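Local coordinates for prolyl-tRNA synthetase (Naegleria fowleri, PDB 6UYH), which probably attaches proline to its cognate tRNA at the expense of ATP, as prolyl-tRNA synthetases do, and is bound here to the inhibitor halofuginone and an ATP analogue, at residues L142-N147 and W167-S172; E189-V194 and W269-R274. All blocks are in the same frame, centred on the assembly; numbering follows the deposited sequence.

Contact 1 of 2, residues L142-N147 and W167-S172; sequences LNQWTN and WQEGHS. With HFG (7-bromo-6-chloro-3-{3-[(2R,3S)-3-hydroxypiperidin-2-yl]-2-oxopropyl}quinazolin-4(3H)-one), chain D; ANP (phosphoaminophosphonic acid-adenylate ester), chain C.
Leu142 and His171, Gln144 and Glu169, and Thr146 and Trp167 are the hydrogen-bonded pairs of an antiparallel strand ladder. Each pair exchanges two backbone bonds, such as His171 N to Leu142 O at 2.9 Å.

Two side-chain bonds add to the ladder. Gln144 NE2 donates a hydrogen bond to Glu169 OE1 at 3.1 Å, from above the carboxylate plane. Gln144 OE1 accepts from Phe76 N, so both ends of the amide are held. On the opposite face, with Asn143, Trp145 and Gln168, Gln168 NE2 donates to Asn143 OD1 at 2.8 Å, with the two amides nearly coplanar. Tyr191 OH bonds Gln168 OE1.

The strands belong to the antiparallel sheet of the class II synthetase core. The face with Trp167, Glu169 and His171 is turned to the ligands. His171 NE2 donates to Glu169 OE2 at 2.8 Å, and Ser120 OG bonds Glu169 OE1, so both carboxylate oxygens are held. Tyr125 OH bonds His171 ND1.

Carbon contacts lie on both faces. Gln168 CB sits over the six-membered ring of Trp145, 3.5 Å from its centroid, a CH-pi contact. A bend at chi2 (77°) turns the Gln168 amide back to Asn143. Trp167 CH2 touches HFG C5' at 3.5 Å.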
loop_
_atom_site.group_PDB
_atom_site.type_symbol
_atom_site.label_atom_id
_atom_site.label_comp_id
_atom_site.label_asym_id
_atom_site.label_seq_id
_atom_site.Cartn_x
_atom_site.Cartn_y
_atom_site.Cartn_z
ATOM N N LEU A 142 -3.148 0.016 -16.126
ATOM C CA LEU A 142 -2.898 -0.549 -14.806
ATOM C C LEU A 142 -1.992 0.376 -14.007
ATOM O O LEU A 142 -1.182 1.117 -14.566
ATOM C CB LEU A 142 -2.260 -1.931 -14.922
ATOM C CG LEU A 142 -3.038 -2.959 -15.760
ATOM C CD1 LEU A 142 -2.282 -4.287 -15.828
ATOM C CD2 LEU A 142 -4.470 -3.172 -15.231
ATOM N N ASN A 143 -2.125 0.311 -12.686
ATOM C CA ASN A 143 -1.363 1.148 -11.775
ATOM C C ASN A 143 -0.967 0.304 -10.573
ATOM O O ASN A 143 -1.687 -0.624 -10.199
ATOM C CB ASN A 143 -2.197 2.367 -11.331
ATOM C CG ASN A 143 -1.515 3.185 -10.270
ATOM O OD1 ASN A 143 -0.558 3.907 -10.558
ATOM N ND2 ASN A 143 -1.999 3.085 -9.026
ATOM N N GLN A 144 0.183 0.605 -9.978
ATOM C CA GLN A 144 0.484 -0.034 -8.700
ATOM C C GLN A 144 1.212 0.933 -7.775
ATOM O O GLN A 144 2.019 1.750 -8.220
ATOM C CB GLN A 144 1.292 -1.335 -8.874
ATOM C CG GLN A 144 2.536 -1.231 -9.733
ATOM C CD GLN A 144 3.271 -2.561 -9.830
ATOM O OE1 GLN A 144 2.663 -3.621 -9.693
ATOM N NE2 GLN A 144 4.583 -2.510 -10.071
ATOM N N TRP A 145 0.882 0.837 -6.482
ATOM C CA TRP A 145 1.537 1.572 -5.404
ATOM C C TRP A 145 2.556 0.631 -4.769
ATOM O O TRP A 145 2.170 -0.366 -4.146
ATOM C CB TRP A 145 0.508 2.035 -4.368
ATOM C CG TRP A 145 -0.513 2.965 -4.922
ATOM C CD1 TRP A 145 -1.734 2.638 -5.445
ATOM C CD2 TRP A 145 -0.410 4.385 -4.995
ATOM N NE1 TRP A 145 -2.393 3.775 -5.849
ATOM C CE2 TRP A 145 -1.594 4.861 -5.599
ATOM C CE3 TRP A 145 0.583 5.303 -4.635
ATOM C CZ2 TRP A 145 -1.821 6.215 -5.835
ATOM C CZ3 TRP A 145 0.360 6.638 -4.860
ATOM C CH2 TRP A 145 -0.834 7.088 -5.464
ATOM N N THR A 146 3.848 0.923 -4.942
ATOM C CA THR A 146 4.896 -0.033 -4.600
ATOM C C THR A 146 6.111 0.682 -4.032
ATOM O O THR A 146 6.271 1.905 -4.163
ATOM C CB THR A 146 5.376 -0.855 -5.817
ATOM O OG1 THR A 146 6.110 0.002 -6.702
ATOM C CG2 THR A 146 4.241 -1.447 -6.594
ATOM N N ASN A 147 7.008 -0.113 -3.444
ATOM C CA ASN A 147 8.355 0.360 -3.146
ATOM C C ASN A 147 9.300 0.086 -4.314
ATOM O O ASN A 147 9.092 -0.822 -5.111
ATOM C CB ASN A 147 8.893 -0.257 -1.842
ATOM C CG ASN A 147 8.884 -1.768 -1.838
ATOM O OD1 ASN A 147 8.191 -2.412 -2.614
ATOM N ND2 ASN A 147 9.652 -2.343 -0.923
ATOM N N TRP A 167 6.224 4.856 -4.609
ATOM C CA TRP A 167 5.624 5.606 -5.707
ATOM C C TRP A 167 4.342 4.913 -6.138
ATOM O O TRP A 167 3.964 3.868 -5.601
ATOM C CB TRP A 167 6.605 5.776 -6.877
ATOM C CG TRP A 167 6.890 4.568 -7.773
ATOM C CD1 TRP A 167 6.383 3.291 -7.678
ATOM C CD2 TRP A 167 7.783 4.558 -8.890
ATOM N NE1 TRP A 167 6.905 2.503 -8.688
ATOM C CE2 TRP A 167 7.763 3.260 -9.442
ATOM C CE3 TRP A 167 8.592 5.535 -9.488
ATOM C CZ2 TRP A 167 8.529 2.910 -10.555
ATOM C CZ3 TRP A 167 9.353 5.189 -10.591
ATOM C CH2 TRP A 167 9.317 3.885 -11.109
ATOM N N GLN A 168 3.655 5.522 -7.097
ATOM C CA GLN A 168 2.776 4.780 -7.986
ATOM C C GLN A 168 3.428 4.812 -9.354
ATOM O O GLN A 168 4.064 5.809 -9.717
ATOM C CB GLN A 168 1.356 5.358 -8.077
ATOM C CG GLN A 168 1.261 6.850 -8.499
ATOM C CD GLN A 168 1.456 7.133 -10.007
ATOM O OE1 GLN A 168 1.930 8.213 -10.378
ATOM N NE2 GLN A 168 1.059 6.184 -10.871
ATOM N N GLU A 169 3.306 3.711 -10.093
ATOM C CA GLU A 169 3.666 3.691 -11.504
ATOM C C GLU A 169 2.467 3.189 -12.297
ATOM O O GLU A 169 1.893 2.133 -11.987
ATOM C CB GLU A 169 4.928 2.834 -11.773
ATOM C CG GLU A 169 4.825 1.395 -11.258
ATOM C CD GLU A 169 6.097 0.600 -11.496
ATOM O OE1 GLU A 169 6.513 -0.133 -10.570
ATOM O OE2 GLU A 169 6.668 0.704 -12.604
ATOM N N GLY A 170 2.080 3.959 -13.307
ATOM C CA GLY A 170 0.991 3.599 -14.199
ATOM C C GLY A 170 1.571 3.219 -15.550
ATOM O O GLY A 170 2.541 3.820 -15.999
ATOM N N HIS A 171 0.987 2.199 -16.167
ATOM C CA HIS A 171 1.445 1.666 -17.450
ATOM C C HIS A 171 0.204 1.404 -18.286
ATOM O O HIS A 171 -0.613 0.546 -17.930
ATOM C CB HIS A 171 2.247 0.376 -17.248
ATOM C CG HIS A 171 3.493 0.559 -16.441
ATOM N ND1 HIS A 171 4.738 0.688 -17.019
ATOM C CD2 HIS A 171 3.690 0.642 -15.101
ATOM C CE1 HIS A 171 5.647 0.847 -16.075
ATOM N NE2 HIS A 171 5.041 0.820 -14.902
ATOM N N SER A 172 0.049 2.129 -19.393
ATOM C CA SER A 172 -1.134 1.998 -20.227
ATOM C C SER A 172 -0.752 1.625 -21.653
ATOM O O SER A 172 0.323 1.985 -22.137
ATOM C CB SER A 172 -1.938 3.295 -20.235
ATOM O OG SER A 172 -2.437 3.565 -18.941
HETATM O "O4'" HFG D . 11.680 4.376 -14.314
HETATM C C21 HFG D . 11.866 4.992 -15.343
HETATM C "C3'" HFG D . 10.749 5.262 -16.325
HETATM C "C2'" HFG D . 9.334 5.296 -15.733
HETATM N "N1'" HFG D . 8.898 3.984 -15.237
HETATM C "C6'" HFG D . 7.493 3.996 -14.814
HETATM C "C5'" HFG D . 7.242 5.000 -13.721
HETATM C "C4'" HFG D . 7.734 6.387 -14.144
HETATM C C39 HFG D . 9.174 6.331 -14.618
HETATM O "O7'" HFG D . 9.577 7.622 -15.086
HETATM C "C1'" HFG D . 13.260 5.516 -15.717
HETATM N N3 HFG D . 14.322 4.782 -15.033
HETATM C C4 HFG D . 14.540 3.463 -15.406
HETATM O O11 HFG D . 13.902 2.947 -16.306
HETATM C C10 HFG D . 15.554 2.778 -14.593
HETATM C C5 HFG D . 15.890 1.452 -14.862
HETATM C C2 HFG D . 15.011 5.367 -14.005
HETATM N N1 HFG D . 15.891 4.800 -13.261
HETATM C C9 HFG D . 16.168 3.461 -13.541
HETATM C C8 HFG D . 17.077 2.793 -12.720
HETATM C C7 HFG D . 17.378 1.467 -12.985
HETATM BR BR1 HFG D . 18.534 0.562 -11.790
HETATM C C6 HFG D . 16.816 0.813 -14.061
HETATM CL CL1 HFG D . 17.291 -0.807 -14.474
HETATM P PG ANP C . 16.086 11.747 -11.129
HETATM O O1G ANP C . 16.951 12.638 -11.888
HETATM O O2G ANP C . 16.955 10.513 -10.637
HETATM O O3G ANP C . 15.519 12.594 -9.924
HETATM P PB ANP C . 14.518 9.737 -12.704
HETATM O O1B ANP C . 14.570 9.779 -14.157
HETATM O O2B ANP C . 15.542 8.685 -12.178
HETATM N N3B ANP C . 14.814 11.200 -12.012
HETATM P PA ANP C . 11.969 8.367 -12.760
HETATM O O1A ANP C . 11.392 8.849 -14.033
HETATM O O2A ANP C . 12.568 7.010 -12.930
HETATM O O3A ANP C . 13.105 9.332 -12.208
HETATM O "O5'" ANP C . 10.954 8.303 -11.513
HETATM C "C5'" ANP C . 9.619 8.854 -11.430
HETATM C "C4'" ANP C . 9.642 9.920 -10.366
HETATM O "O4'" ANP C . 10.097 9.355 -9.116
HETATM C "C3'" ANP C . 10.626 11.040 -10.663
HETATM O "O3'" ANP C . 10.028 12.024 -11.498
HETATM C "C2'" ANP C . 10.946 11.584 -9.270
HETATM O "O2'" ANP C . 10.029 12.610 -8.915
HETATM C "C1'" ANP C . 10.809 10.334 -8.377
HETATM N N9 ANP C . 12.084 9.762 -7.968
HETATM C C8 ANP C . 13.100 9.330 -8.781
HETATM N N7 ANP C . 14.137 8.851 -8.140
HETATM C C5 ANP C . 13.779 8.974 -6.803
HETATM C C6 ANP C . 14.447 8.646 -5.610
HETATM N N6 ANP C . 15.642 8.052 -5.561
HETATM N N1 ANP C . 13.822 8.930 -4.445
HETATM C C2 ANP C . 12.604 9.477 -4.485
HETATM N N3 ANP C . 11.869 9.812 -5.548
HETATM C C4 ANP C . 12.519 9.538 -6.684
#

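Contact 2 of 2, residues E189-V194 and W269-R274; sequences ELYKRV and WGLSTR. With ANP (phosphoaminophosphonic acid-adenylate ester), chain C; HFG (7-bromo-6-chloro-3-{3-[(2R,3S)-3-hydroxypiperidin-2-yl]-2-oxopropyl}quinazolin-4(3H)-one), chain D.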
loop_
_atom_site.group_PDB
_atom_site.type_symbol
_atom_site.label_atom_id
_atom_site.label_comp_id
_atom_site.label_asym_id
_atom_site.label_seq_id
_atom_site.Cartn_x
_atom_site.Cartn_y
_atom_site.Cartn_z
ATOM N N GLU A 189 -1.679 16.606 -15.831
ATOM C CA GLU A 189 -2.567 17.516 -15.114
ATOM C C GLU A 189 -2.916 16.976 -13.727
ATOM O O GLU A 189 -3.020 17.747 -12.769
ATOM C CB GLU A 189 -3.825 17.769 -15.940
ATOM C CG GLU A 189 -4.962 18.469 -15.202
ATOM C CD GLU A 189 -4.656 19.912 -14.811
ATOM O OE1 GLU A 189 -3.620 20.470 -15.239
ATOM O OE2 GLU A 189 -5.474 20.506 -14.081
ATOM N N LEU A 190 -3.085 15.657 -13.586
ATOM C CA LEU A 190 -3.344 15.106 -12.258
ATOM C C LEU A 190 -2.154 15.313 -11.333
ATOM O O LEU A 190 -2.333 15.566 -10.139
ATOM C CB LEU A 190 -3.693 13.618 -12.335
ATOM C CG LEU A 190 -5.062 13.248 -12.900
ATOM C CD1 LEU A 190 -5.275 11.740 -12.759
ATOM C CD2 LEU A 190 -6.180 14.013 -12.182
ATOM N N TYR A 191 -0.930 15.202 -11.862
ATOM C CA TYR A 191 0.237 15.495 -11.039
ATOM C C TYR A 191 0.263 16.967 -10.638
ATOM O O TYR A 191 0.606 17.299 -9.496
ATOM C CB TYR A 191 1.523 15.125 -11.783
ATOM C CG TYR A 191 1.733 13.647 -11.974
ATOM C CD1 TYR A 191 1.050 12.708 -11.196
ATOM C CD2 TYR A 191 2.636 13.182 -12.929
ATOM C CE1 TYR A 191 1.254 11.357 -11.377
ATOM C CE2 TYR A 191 2.851 11.842 -13.111
ATOM C CZ TYR A 191 2.165 10.928 -12.339
ATOM O OH TYR A 191 2.402 9.584 -12.537
ATOM N N LYS A 192 -0.087 17.865 -11.561
ATOM C CA LYS A 192 -0.215 19.270 -11.187
ATOM C C LYS A 192 -1.243 19.441 -10.068
ATOM O O LYS A 192 -1.020 20.198 -9.118
ATOM C CB LYS A 192 -0.592 20.105 -12.415
ATOM C CG LYS A 192 -0.951 21.569 -12.141
ATOM C CD LYS A 192 -2.451 21.728 -11.985
ATOM C CE LYS A 192 -2.924 23.137 -12.292
ATOM N NZ LYS A 192 -4.413 23.135 -12.308
ATOM N N ARG A 193 -2.373 18.729 -10.153
ATOM C CA ARG A 193 -3.394 18.864 -9.116
ATOM C C ARG A 193 -2.923 18.309 -7.773
ATOM O O ARG A 193 -3.268 18.861 -6.722
ATOM C CB ARG A 193 -4.687 18.183 -9.557
ATOM C CG ARG A 193 -5.302 18.841 -10.789
ATOM C CD ARG A 193 -6.626 18.185 -11.141
ATOM N NE ARG A 193 -7.577 18.322 -10.047
ATOM C CZ ARG A 193 -8.616 17.519 -9.853
ATOM N NH1 ARG A 193 -8.851 16.515 -10.692
ATOM N NH2 ARG A 193 -9.417 17.718 -8.819
ATOM N N VAL A 194 -2.161 17.210 -7.773
ATOM C CA VAL A 194 -1.609 16.716 -6.508
ATOM C C VAL A 194 -0.763 17.799 -5.852
ATOM O O VAL A 194 -0.958 18.144 -4.683
ATOM C CB VAL A 194 -0.781 15.434 -6.720
ATOM C CG1 VAL A 194 -0.000 15.087 -5.418
ATOM C CG2 VAL A 194 -1.679 14.254 -7.132
ATOM N N TRP A 269 4.001 6.396 -16.293
ATOM C CA TRP A 269 4.000 7.638 -15.533
ATOM C C TRP A 269 4.167 7.296 -14.059
ATOM O O TRP A 269 3.649 6.278 -13.599
ATOM C CB TRP A 269 2.708 8.451 -15.766
ATOM C CG TRP A 269 1.488 7.644 -16.258
ATOM C CD1 TRP A 269 1.179 7.322 -17.558
ATOM C CD2 TRP A 269 0.420 7.100 -15.450
ATOM N NE1 TRP A 269 -0.003 6.605 -17.607
ATOM C CE2 TRP A 269 -0.489 6.456 -16.330
ATOM C CE3 TRP A 269 0.144 7.107 -14.076
ATOM C CZ2 TRP A 269 -1.650 5.817 -15.879
ATOM C CZ3 TRP A 269 -1.024 6.457 -13.622
ATOM C CH2 TRP A 269 -1.897 5.822 -14.526
ATOM N N GLY A 270 4.912 8.124 -13.335
ATOM C CA GLY A 270 5.155 7.850 -11.926
ATOM C C GLY A 270 5.274 9.109 -11.099
ATOM O O GLY A 270 5.727 10.154 -11.575
ATOM N N LEU A 271 4.911 8.980 -9.821
ATOM C CA LEU A 271 4.943 10.044 -8.822
ATOM C C LEU A 271 5.352 9.383 -7.511
ATOM O O LEU A 271 4.806 8.327 -7.184
ATOM C CB LEU A 271 3.553 10.690 -8.683
ATOM C CG LEU A 271 3.366 11.823 -7.674
ATOM C CD1 LEU A 271 3.832 13.130 -8.286
ATOM C CD2 LEU A 271 1.909 11.912 -7.231
ATOM N N SER A 272 6.295 9.979 -6.765
ATOM C CA SER A 272 6.894 9.307 -5.600
ATOM C C SER A 272 6.761 10.133 -4.321
ATOM O O SER A 272 6.278 11.271 -4.323
ATOM C CB SER A 272 8.379 9.032 -5.838
ATOM O OG SER A 272 9.127 10.217 -5.609
ATOM N N THR A 273 7.287 9.561 -3.229
ATOM C CA THR A 273 7.384 10.243 -1.944
ATOM C C THR A 273 8.355 11.426 -1.969
ATOM O O THR A 273 8.478 12.122 -0.956
ATOM C CB THR A 273 7.770 9.239 -0.848
ATOM O OG1 THR A 273 8.776 8.323 -1.320
ATOM C CG2 THR A 273 6.515 8.447 -0.411
ATOM N N ARG A 274 9.025 11.675 -3.098
ATOM C CA ARG A 274 9.695 12.956 -3.301
ATOM C C ARG A 274 8.741 14.122 -3.049
ATOM O O ARG A 274 9.160 15.179 -2.555
ATOM C CB ARG A 274 10.273 13.004 -4.727
ATOM C CG ARG A 274 10.711 14.382 -5.194
ATOM C CD ARG A 274 11.426 14.289 -6.547
ATOM N NE ARG A 274 12.671 13.542 -6.441
ATOM C CZ ARG A 274 13.512 13.371 -7.444
ATOM N NH1 ARG A 274 13.249 13.924 -8.630
ATOM N NH2 ARG A 274 14.620 12.663 -7.255
HETATM P PG ANP C . 16.086 11.747 -11.129
HETATM O O1G ANP C . 16.951 12.638 -11.888
HETATM O O2G ANP C . 16.955 10.513 -10.637
HETATM O O3G ANP C . 15.519 12.594 -9.924
HETATM P PB ANP C . 14.518 9.737 -12.704
HETATM O O1B ANP C . 14.570 9.779 -14.157
HETATM O O2B ANP C . 15.542 8.685 -12.178
HETATM N N3B ANP C . 14.814 11.200 -12.012
HETATM P PA ANP C . 11.969 8.367 -12.760
HETATM O O1A ANP C . 11.392 8.849 -14.033
HETATM O O2A ANP C . 12.568 7.010 -12.930
HETATM O O3A ANP C . 13.105 9.332 -12.208
HETATM O "O5'" ANP C . 10.954 8.303 -11.513
HETATM C "C5'" ANP C . 9.619 8.854 -11.430
HETATM C "C4'" ANP C . 9.642 9.920 -10.366
HETATM O "O4'" ANP C . 10.097 9.355 -9.116
HETATM C "C3'" ANP C . 10.626 11.040 -10.663
HETATM O "O3'" ANP C . 10.028 12.024 -11.498
HETATM C "C2'" ANP C . 10.946 11.584 -9.270
HETATM O "O2'" ANP C . 10.029 12.610 -8.915
HETATM C "C1'" ANP C . 10.809 10.334 -8.377
HETATM N N9 ANP C . 12.084 9.762 -7.968
HETATM C C8 ANP C . 13.100 9.330 -8.781
HETATM N N7 ANP C . 14.137 8.851 -8.140
HETATM C C5 ANP C . 13.779 8.974 -6.803
HETATM C C6 ANP C . 14.447 8.646 -5.610
HETATM N N6 ANP C . 15.642 8.052 -5.561
HETATM N N1 ANP C . 13.822 8.930 -4.445
HETATM C C2 ANP C . 12.604 9.477 -4.485
HETATM N N3 ANP C . 11.869 9.812 -5.548
HETATM C C4 ANP C . 12.519 9.538 -6.684
HETATM O "O4'" HFG D . 11.680 4.376 -14.314
HETATM C C21 HFG D . 11.866 4.992 -15.343
HETATM C "C3'" HFG D . 10.749 5.262 -16.325
HETATM C "C2'" HFG D . 9.334 5.296 -15.733
HETATM N "N1'" HFG D . 8.898 3.984 -15.237
HETATM C "C6'" HFG D . 7.493 3.996 -14.814
HETATM C "C5'" HFG D . 7.242 5.000 -13.721
HETATM C "C4'" HFG D . 7.734 6.387 -14.144
HETATM C C39 HFG D . 9.174 6.331 -14.618
HETATM O "O7'" HFG D . 9.577 7.622 -15.086
HETATM C "C1'" HFG D . 13.260 5.516 -15.717
HETATM N N3 HFG D . 14.322 4.782 -15.033
HETATM C C4 HFG D . 14.540 3.463 -15.406
HETATM O O11 HFG D . 13.902 2.947 -16.306
HETATM C C10 HFG D . 15.554 2.778 -14.593
HETATM C C5 HFG D . 15.890 1.452 -14.862
HETATM C C2 HFG D . 15.011 5.367 -14.005
HETATM N N1 HFG D . 15.891 4.800 -13.261
HETATM C C9 HFG D . 16.168 3.461 -13.541
HETATM C C8 HFG D . 17.077 2.793 -12.720
HETATM C C7 HFG D . 17.378 1.467 -12.985
HETATM BR BR1 HFG D . 18.534 0.562 -11.790
HETATM C C6 HFG D . 16.816 0.813 -14.061
HETATM CL CL1 HFG D . 17.291 -0.807 -14.474
#
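Tyr191 and Leu271 carry this contact. Leu271 CB lies 3.6 Å from Tyr191 CE1. Leu271 CD1 stands over one face of the tyrosine ring, towards its rim. The two side chains slide past each other in opposite directions. With chi1 at 179°, Leu271 CG swings away from its own backbone N and runs along the tyrosine ring. Leu271 CD2 also meets Val194 CG1 tip to tip at 4.1 Å.

The far end of Tyr191 reaches the strand backbone. Its OH is 3.0 Å from Gly270 N, but the angle is too poor for a hydrogen bond. The hydroxyl also touches Trp269 CB, at 3.4 Å, and lies near the plane of the indole, at its edge. Its polar partner is Gln168 OE1 on the neighbouring strand 164-174.

The arrangement is a helix laid against the antiparallel sheet of the class II synthetase core. Helix 189-194 and strand 269-272 run almost parallel, 11° apart, with axes 10.3 Å from each other. The ligands lie beyond the strand, away from this helix. There Gly270 N comes within 3.4 Å of HFG C4', a van der Waals contact.

The strand end serves the nucleotide. Ser272 OG donates to ANP N3 of the adenine at 2.8 Å. The same oxygen accepts from Arg274 N, a capping bond at the turn into helix 274-283. Both terminal nitrogens of Arg274 grip ANP O3G, which lies in the guanidinium plane, with NH2 at 2.8 Å. One face of that group rests on ANP C2' of the ribose. Ile160 O takes Arg274 NE, and Gln235 O takes a further bond from Arg274 NH1.

On the helix side, Phe61 of helix 49-67 packs on Val194. At the start of the strand segment, Glu183, earlier on the same helix as Tyr191, accepts from Trp269 NE1.

Contacts 1 and 2 lie 11 Å apart, centre to centre, and meet in the same sheet. Strands 164-174 and 261-272 are neighbours there, and Gly170 N is 2.8 Å from Trp269 O, a probable hydrogen bond. Gln168 ties the two most directly. Its OE1 is 2.6 Å from Tyr191 OH, probably hydrogen-bonded, so one amide serves a strand pair and the helix behind it. Trp167 CB packs on Leu271 O at 3.1 Å. Both contacts reach both ligands. Contact 1 supplies Trp167, Glu169 and His171 around halofuginone, and contact 2 adds Trp269 and Gly270. Trp167 also borders the ATP analogue, beside Ser272 and Arg274 of contact 2.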